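Local structure of carbohydrate binding protein (Flavobacterium johnsoniae, 3HZB) at residues G32-N35 with D36-S39. The protein binds calcium through this betagamma-crystallin domain, one piece of a longer protein that probably also binds carbohydrate. Sequence-based numbering, arbitrary orientation.
Sequences GVLN and DDIS. With CA (calcium ion), chain L; CA (calcium ion), chain M.
The calcium-binding N/D-N/D-X-X-S/T-S motif of the betagamma-crystallin fold, whose first five positions here are N35 to S39, closes the loop between helix 25-29 and strand 40-43, and the residues before it fold back on it through V33 with I38 and L34 with D37. Two calcium ions are served. The first takes D37 O at 2.5 Å and the hydroxyl S39 OG, and is completed by K7, D77 and three waters. D37 reaches it with its carboxylate only indirectly, OD2 accepting from a calcium-bound water at 2.5 Å. CG of D37 lies anti to its backbone N (chi1 -165°), which turns OD1 back over L34; there a second water, donating to OD1, accepts from L34 N. A further water donates to L34 O and accepts from I38 N, bridging the turn where no direct hydrogen bond joins the two halves. D36 binds the other calcium through OD1, with Q53, K78 and S80. The N35 side chain runs alongside that of D36, pointing the same way, amide and carboxylate planes 33° apart, and its ND2 hydrogen-bonds S80 OG, a second-shell grip on that ligand. V33 and I38 touch V5 of strand 3-6, and V33 CG1 meets I38 CD1 at 3.8 Å.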
# COMPACT_ATOMS: atom_id res chain seq x y z
N GLY B 32 -17.82 1.34 13.28
CA GLY B 32 -17.24 2.26 14.24
C GLY B 32 -16.48 3.40 13.58
O GLY B 32 -15.90 4.26 14.26
N VAL B 33 -16.48 3.41 12.25
CA VAL B 33 -15.79 4.44 11.48
C VAL B 33 -16.69 5.68 11.40
O VAL B 33 -17.85 5.58 11.02
CB VAL B 33 -15.47 3.94 10.06
CG1 VAL B 33 -14.79 5.03 9.25
CG2 VAL B 33 -14.57 2.71 10.15
N LEU B 34 -16.13 6.83 11.75
CA LEU B 34 -16.89 8.09 11.76
C LEU B 34 -16.82 8.92 10.49
O LEU B 34 -15.92 8.78 9.66
CB LEU B 34 -16.42 8.96 12.92
CG LEU B 34 -16.68 8.46 14.34
CD1 LEU B 34 -15.81 9.23 15.33
CD2 LEU B 34 -18.16 8.63 14.68
N ASN B 35 -17.81 9.80 10.36
CA ASN B 35 -17.91 10.72 9.23
C ASN B 35 -16.78 11.75 9.34
O ASN B 35 -16.34 12.05 10.44
CB ASN B 35 -19.26 11.43 9.29
CG ASN B 35 -19.48 12.36 8.12
OD1 ASN B 35 -19.65 13.57 8.29
ND2 ASN B 35 -19.48 11.79 6.93
N ASP B 36 -16.32 12.27 8.20
CA ASP B 36 -15.26 13.29 8.17
C ASP B 36 -14.21 12.97 9.21
O ASP B 36 -13.87 13.82 10.04
CB ASP B 36 -15.86 14.67 8.47
CG ASP B 36 -16.82 15.13 7.41
OD1 ASP B 36 -16.99 14.38 6.43
OD2 ASP B 36 -17.41 16.23 7.54
N ASP B 37 -13.67 11.76 9.16
CA ASP B 37 -12.70 11.32 10.17
C ASP B 37 -11.53 10.51 9.64
O ASP B 37 -10.46 10.50 10.25
CB ASP B 37 -13.46 10.50 11.22
CG ASP B 37 -12.67 10.28 12.50
OD1 ASP B 37 -12.57 9.12 12.94
OD2 ASP B 37 -12.17 11.27 13.07
N ILE B 38 -11.70 9.80 8.53
CA ILE B 38 -10.62 8.98 7.99
C ILE B 38 -9.41 9.83 7.56
O ILE B 38 -9.58 10.89 6.97
CB ILE B 38 -11.12 8.13 6.81
CG1 ILE B 38 -12.18 7.14 7.31
CG2 ILE B 38 -9.96 7.37 6.17
CD1 ILE B 38 -12.89 6.37 6.20
N SER B 39 -8.21 9.34 7.87
CA SER B 39 -6.98 10.06 7.52
C SER B 39 -5.94 9.26 6.74
O SER B 39 -5.07 9.84 6.09
CB SER B 39 -6.32 10.63 8.77
OG SER B 39 -7.06 11.73 9.23
CA CA L . -8.62 11.86 11.18
CA CA M . -17.95 14.78 4.12
O HOH W 1 -14.40 9.49 7.43
O HOH W 2 -13.20 6.63 12.25
O HOH W 3 -18.81 17.12 5.41
O HOH W 4 -10.02 12.49 13.27
O HOH W 5 -7.43 14.20 11.42
O HOH W 6 -6.50 12.25 12.92
O HOH W 7 -16.81 16.73 2.72